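Local atomic coordinates of glycoside hydrolase family 43 (Halothermothrix orenii, PDB entry 4QQS), a protein that is a thermostable glycosidase with alpha-L-arabinofuranosidase activity, probably taking part in the breakdown of xylan. Residues G152-Q157 / D189-N194; R120-I125 / C145-I150. All coordinates share one frame; numbering follows the deposited sequence.

Overall arrangement
Both interactions belong to one region of the five-bladed beta-propeller, with centres about 11 Å apart. Along the chain they come in series: interaction 2 joins the approach to strand 124-131 to the turn before strand 149-150, and interaction 1 then pairs strand 153-162 with strand 191-202. Strands 149-150 and 153-162 are antiparallel neighbours in one sheet, so the turn of interaction 2 lies directly against interaction 1. Ser156 OG with Cys145 N, and Ile155 N with Asn148 O, are probable hydrogen bonds at 2.9 Å that tie them together. Interaction 1 thus links two successive antiparallel blades, while interaction 2 joins the start of strand 124-131 to the turn beside that junction.

Interaction 1: G152-Q157 / D189-N194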
loop_
_atom_site.group_PDB
_atom_site.type_symbol
_atom_site.label_atom_id
_atom_site.label_comp_id
_atom_site.label_asym_id
_atom_site.label_seq_id
_atom_site.Cartn_x
_atom_site.Cartn_y
_atom_site.Cartn_z
ATOM N N GLY A 152 15.108 -21.449 6.589
ATOM C CA GLY A 152 15.327 -21.752 5.189
ATOM C C GLY A 152 14.450 -21.025 4.194
ATOM O O GLY A 152 14.684 -21.159 2.999
ATOM N N ILE A 153 13.458 -20.275 4.670
ATOM C CA ILE A 153 12.499 -19.596 3.810
ATOM C C ILE A 153 12.871 -18.120 3.697
ATOM O O ILE A 153 13.088 -17.467 4.720
ATOM C CB ILE A 153 11.073 -19.704 4.398
ATOM C CG1 ILE A 153 10.705 -21.159 4.694
ATOM C CG2 ILE A 153 10.051 -19.078 3.470
ATOM C CD1 ILE A 153 10.836 -22.094 3.508
ATOM N N HIS A 154 12.932 -17.593 2.474
ATOM C CA HIS A 154 13.040 -16.146 2.280
ATOM C C HIS A 154 11.649 -15.587 2.480
ATOM O O HIS A 154 10.744 -15.896 1.701
ATOM C CB HIS A 154 13.510 -15.810 0.867
ATOM C CG HIS A 154 14.991 -15.913 0.668
ATOM N ND1 HIS A 154 15.625 -17.103 0.404
ATOM C CD2 HIS A 154 15.965 -14.970 0.673
ATOM C CE1 HIS A 154 16.923 -16.899 0.252
ATOM N NE2 HIS A 154 17.156 -15.610 0.406
ATOM N N ILE A 155 11.457 -14.786 3.523
ATOM C CA ILE A 155 10.115 -14.469 3.988
ATOM C C ILE A 155 9.958 -12.990 4.289
ATOM O O ILE A 155 10.769 -12.403 5.013
ATOM C CB ILE A 155 9.752 -15.357 5.220
ATOM C CG1 ILE A 155 8.295 -15.180 5.636
ATOM C CG2 ILE A 155 10.709 -15.145 6.376
ATOM C CD1 ILE A 155 7.797 -16.310 6.540
ATOM N N SER A 156 8.923 -12.388 3.704
ATOM C CA SER A 156 8.538 -11.025 4.036
ATOM C C SER A 156 7.536 -11.036 5.174
ATOM O O SER A 156 6.488 -11.682 5.083
ATOM C CB SER A 156 7.959 -10.299 2.824
ATOM O OG SER A 156 8.983 -9.992 1.892
ATOM N N GLN A 157 7.888 -10.348 6.257
ATOM C CA GLN A 157 7.069 -10.229 7.463
ATOM C C GLN A 157 6.646 -8.780 7.661
ATOM O O GLN A 157 7.415 -7.870 7.339
ATOM C CB GLN A 157 7.886 -10.624 8.693
ATOM C CG GLN A 157 8.518 -11.995 8.673
ATOM C CD GLN A 157 9.414 -12.159 9.885
ATOM O OE1 GLN A 157 10.369 -11.404 10.053
ATOM N NE2 GLN A 157 9.076 -13.092 10.766
ATOM N N ASP A 189 6.209 -22.752 -0.250
ATOM C CA ASP A 189 7.137 -22.171 -1.220
ATOM C C ASP A 189 8.459 -21.737 -0.553
ATOM O O ASP A 189 8.510 -21.411 0.638
ATOM C CB ASP A 189 6.527 -20.922 -1.898
ATOM C CG ASP A 189 5.279 -21.219 -2.721
ATOM O OD1 ASP A 189 5.159 -22.355 -3.213
ATOM O OD2 ASP A 189 4.425 -20.306 -2.883
ATOM N N ALA A 190 9.517 -21.654 -1.351
ATOM C CA ALA A 190 10.824 -21.219 -0.855
ATOM C C ALA A 190 10.900 -19.721 -0.534
ATOM O O ALA A 190 11.752 -19.294 0.256
ATOM C CB ALA A 190 11.901 -21.579 -1.878
ATOM N N TRP A 191 10.042 -18.958 -1.209
ATOM C CA TRP A 191 9.888 -17.524 -1.008
ATOM C C TRP A 191 8.436 -17.307 -0.629
ATOM O O TRP A 191 7.537 -17.853 -1.290
ATOM C CB TRP A 191 10.222 -16.772 -2.305
ATOM C CG TRP A 191 11.681 -16.785 -2.625
ATOM C CD1 TRP A 191 12.411 -17.838 -3.089
ATOM C CD2 TRP A 191 12.595 -15.690 -2.489
ATOM N NE1 TRP A 191 13.725 -17.473 -3.231
ATOM C CE2 TRP A 191 13.869 -16.160 -2.867
ATOM C CE3 TRP A 191 12.464 -14.362 -2.081
ATOM C CZ2 TRP A 191 15.007 -15.347 -2.839
ATOM C CZ3 TRP A 191 13.589 -13.563 -2.058
ATOM C CH2 TRP A 191 14.840 -14.056 -2.423
ATOM N N GLN A 192 8.197 -16.503 0.405
ATOM C CA GLN A 192 6.847 -16.283 0.932
ATOM C C GLN A 192 6.687 -14.832 1.333
ATOM O O GLN A 192 7.620 -14.218 1.862
ATOM C CB GLN A 192 6.589 -17.173 2.151
ATOM C CG GLN A 192 6.753 -18.657 1.865
ATOM C CD GLN A 192 6.475 -19.525 3.053
ATOM O OE1 GLN A 192 5.826 -19.102 4.007
ATOM N NE2 GLN A 192 6.927 -20.773 2.980
ATOM N N TRP A 193 5.503 -14.280 1.090
ATOM C CA TRP A 193 5.255 -12.867 1.332
ATOM C C TRP A 193 3.986 -12.566 2.103
ATOM O O TRP A 193 2.912 -13.064 1.763
ATOM C CB TRP A 193 5.101 -12.111 0.005
ATOM C CG TRP A 193 6.266 -12.136 -0.908
ATOM C CD1 TRP A 193 7.223 -11.192 -1.044
ATOM C CD2 TRP A 193 6.570 -13.165 -1.873
ATOM N NE1 TRP A 193 8.100 -11.562 -2.037
ATOM C CE2 TRP A 193 7.725 -12.777 -2.552
ATOM C CE3 TRP A 193 5.954 -14.379 -2.223
ATOM C CZ2 TRP A 193 8.299 -13.566 -3.557
ATOM C CZ3 TRP A 193 6.508 -15.149 -3.216
ATOM C CH2 TRP A 193 7.673 -14.746 -3.863
ATOM N N ASN A 194 4.119 -11.684 3.093
ATOM C CA ASN A 194 3.025 -10.812 3.518
ATOM C C ASN A 194 3.570 -9.395 3.352
ATOM O O ASN A 194 4.601 -9.049 3.955
ATOM C CB ASN A 194 2.616 -10.998 4.986
ATOM C CG ASN A 194 1.759 -12.235 5.292
ATOM O OD1 ASN A 194 1.452 -12.455 6.461
ATOM N ND2 ASN A 194 1.365 -13.017 4.293
HETATM O O HOH W 1 14.396 -20.079 0.506
#
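His154 and Trp191 lie side by side in an offset stack, the imidazole over the six-membered ring of the indole with centroids 4.0 Å apart and planes only 8° from parallel. Both rings have CG anti to the carbonyl carbon and beside the N (chi1 -81° for His154, -72° for Trp191), and these matching turns, made from residues paired across the strands, set the rings next to each other. His154 CB adds a CH-pi contact 3.5 Å from the centroid of that six-membered ring. Flat aromatic residues suit this surface because each covers a face of the other. On the same face of the sheet the smaller Ser156 fits beside Trp193, its OG 3.6 Å from CD1, and the hydroxyl is satisfied by Cys145 N.

One water meets the imidazole edge. Water 1 lies in the ring plane, its O 3.2 Å from His154 ND1, and donates to the carbonyls of Gly152 and Ala190.

Gln192 lies on the face opposite His154 and Trp191, and the branched Ile153 packs against its amide, CG2 3.6 Å from Gln192 NE2. That amide also gives a nearly straight bond from NE2 to a lone pair of Asp189 O, at 2.9 Å, which helps to hold the glutamine flat against the isoleucine.

Four backbone bonds bind the strands: His154 N to Ala190 O, Gln192 N to His154 O, Ser156 N to Gln192 O and Asn194 N to Ser156 O. Their alternation is that of a parallel ladder, here joining adjacent blades of the propeller and leading into Glu195, the predicted proton donor.

Interaction 2: R120-I125 / C145-I150; sequences RGLSFI and CSENII
Glu147 reaches across to Leu122 and Ser123, and its side chain passes from a nonpolar neighbour at its base to a hydroxyl at its tip. CB rests 4.0 Å from Leu122 CD2, a nonpolar contact in which the leucine branch covers the base of the acid. CG, set beside the backbone N and anti to the carbonyl carbon (chi1 -56°), starts an extended chain that passes 3.9 Å from Ser123 OG and carries the carboxylate up to that hydroxyl. CD is 3.6 Å from Ser123 OG. At the tip, Ser123 OG donates to Glu147 OE1 over a short 2.6 Å, using the anti lone pair, the one away from the other oxygen. OE1 is also hydrogen-bonded to His95 ND1, so the same oxygen is gripped twice.

Serine suits its place because one small hydroxyl can give and receive. While donating to the glutamate, Ser123 OG accepts from Leu96 N and from water 2, whose O is 2.8 Å away. That water also donates to Ser146 OG at 2.9 Å, and the Ser146 hydroxyl is hydrogen-bonded to Asp144 OD2, extending the network.

Without the carboxylate, as with an alanine here, Ser123 OG and His95 ND1 are likely to be left without their shared partner.

Two partners on one carboxylate oxygen are likely to stabilise the ionised acid, so the turn is joined to the neighbouring segment chiefly by polar, probably charge-assisted bonding, with one leucine supplying the nonpolar cover.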
loop_
_atom_site.group_PDB
_atom_site.type_symbol
_atom_site.label_atom_id
_atom_site.label_comp_id
_atom_site.label_asym_id
_atom_site.label_seq_id
_atom_site.Cartn_x
_atom_site.Cartn_y
_atom_site.Cartn_z
ATOM N N ARG A 120 18.834 -0.618 9.816
ATOM C CA ARG A 120 19.232 -1.765 10.630
ATOM C C ARG A 120 20.067 -2.757 9.817
ATOM O O ARG A 120 20.160 -3.936 10.174
ATOM C CB ARG A 120 17.998 -2.446 11.224
ATOM C CG ARG A 120 17.172 -1.522 12.073
ATOM C CD ARG A 120 15.814 -2.103 12.396
ATOM N NE ARG A 120 14.999 -1.095 13.058
ATOM C CZ ARG A 120 13.674 -1.168 13.166
ATOM N NH1 ARG A 120 13.016 -2.224 12.705
ATOM N NH2 ARG A 120 13.005 -0.180 13.734
ATOM N N GLY A 121 20.667 -2.294 8.723
ATOM C CA GLY A 121 21.518 -3.154 7.927
ATOM C C GLY A 121 20.778 -4.246 7.180
ATOM O O GLY A 121 21.366 -5.250 6.804
ATOM N N LEU A 122 19.483 -4.041 6.963
ATOM C CA LEU A 122 18.635 -5.001 6.259
ATOM C C LEU A 122 17.686 -4.238 5.339
ATOM O O LEU A 122 17.740 -3.009 5.257
ATOM C CB LEU A 122 17.866 -5.871 7.261
ATOM C CG LEU A 122 18.723 -6.810 8.107
ATOM C CD1 LEU A 122 17.892 -7.427 9.214
ATOM C CD2 LEU A 122 19.344 -7.884 7.226
ATOM N N SER A 123 16.835 -4.968 4.628
ATOM C CA SER A 123 15.917 -4.365 3.677
ATOM C C SER A 123 14.501 -4.247 4.230
ATOM O O SER A 123 13.920 -5.224 4.724
ATOM C CB SER A 123 15.911 -5.155 2.373
ATOM O OG SER A 123 17.091 -4.882 1.619
ATOM N N PHE A 124 13.948 -3.039 4.116
ATOM C CA PHE A 124 12.612 -2.714 4.590
ATOM C C PHE A 124 11.880 -1.948 3.507
ATOM O O PHE A 124 12.461 -1.069 2.868
ATOM C CB PHE A 124 12.677 -1.863 5.871
ATOM C CG PHE A 124 13.407 -2.535 6.978
ATOM C CD1 PHE A 124 12.741 -3.389 7.831
ATOM C CD2 PHE A 124 14.766 -2.346 7.160
ATOM C CE1 PHE A 124 13.419 -4.039 8.848
ATOM C CE2 PHE A 124 15.445 -2.991 8.178
ATOM C CZ PHE A 124 14.776 -3.829 9.023
ATOM N N ILE A 125 10.601 -2.278 3.328
ATOM C CA ILE A 125 9.763 -1.657 2.313
ATOM C C ILE A 125 8.322 -1.531 2.811
ATOM O O ILE A 125 7.977 -1.992 3.903
ATOM C CB ILE A 125 9.760 -2.465 0.978
ATOM C CG1 ILE A 125 9.024 -3.805 1.117
ATOM C CG2 ILE A 125 11.185 -2.676 0.453
ATOM C CD1 ILE A 125 8.758 -4.490 -0.201
ATOM N N CYS A 145 11.829 -10.147 2.282
ATOM C CA CYS A 145 12.372 -11.469 1.977
ATOM C C CYS A 145 13.778 -11.474 1.386
ATOM O O CYS A 145 14.495 -12.448 1.593
ATOM C CB CYS A 145 11.418 -12.198 1.031
ATOM S SG CYS A 145 11.145 -11.364 -0.525
ATOM N N SER A 146 14.177 -10.418 0.676
ATOM C CA SER A 146 15.492 -10.386 0.052
ATOM C C SER A 146 16.596 -10.649 1.057
ATOM O O SER A 146 17.590 -11.258 0.694
ATOM C CB SER A 146 15.734 -9.043 -0.644
ATOM O OG SER A 146 15.633 -7.954 0.251
ATOM N N GLU A 147 16.433 -10.188 2.294
ATOM C CA GLU A 147 17.458 -10.334 3.318
ATOM C C GLU A 147 16.915 -10.925 4.612
ATOM O O GLU A 147 17.536 -10.804 5.659
ATOM C CB GLU A 147 18.128 -8.984 3.608
ATOM C CG GLU A 147 18.728 -8.319 2.395
ATOM C CD GLU A 147 19.631 -7.167 2.766
ATOM O OE1 GLU A 147 19.245 -5.997 2.616
ATOM O OE2 GLU A 147 20.759 -7.423 3.219
ATOM N N ASN A 148 15.772 -11.588 4.545
ATOM C CA ASN A 148 15.123 -12.155 5.731
ATOM C C ASN A 148 14.879 -13.627 5.483
ATOM O O ASN A 148 13.976 -13.982 4.737
ATOM C CB ASN A 148 13.809 -11.408 5.982
ATOM C CG ASN A 148 13.263 -11.599 7.374
ATOM O OD1 ASN A 148 14.005 -11.848 8.334
ATOM N ND2 ASN A 148 11.969 -11.402 7.515
ATOM N N ILE A 149 15.721 -14.479 6.070
ATOM C CA ILE A 149 15.617 -15.923 5.886
ATOM C C ILE A 149 15.353 -16.526 7.253
ATOM O O ILE A 149 16.128 -16.325 8.199
ATOM C CB ILE A 149 16.901 -16.529 5.280
ATOM C CG1 ILE A 149 17.248 -15.846 3.958
ATOM C CG2 ILE A 149 16.745 -18.034 5.078
ATOM C CD1 ILE A 149 18.588 -16.249 3.409
ATOM N N ILE A 150 14.252 -17.256 7.372
ATOM C CA ILE A 150 13.872 -17.885 8.633
ATOM C C ILE A 150 13.567 -19.346 8.327
ATOM O O ILE A 150 12.703 -19.652 7.493
ATOM C CB ILE A 150 12.650 -17.199 9.286
ATOM C CG1 ILE A 150 12.943 -15.717 9.548
ATOM C CG2 ILE A 150 12.272 -17.919 10.572
ATOM C CD1 ILE A 150 11.751 -14.923 10.066
HETATM O O HOH W 2 17.487 -6.037 -0.942
#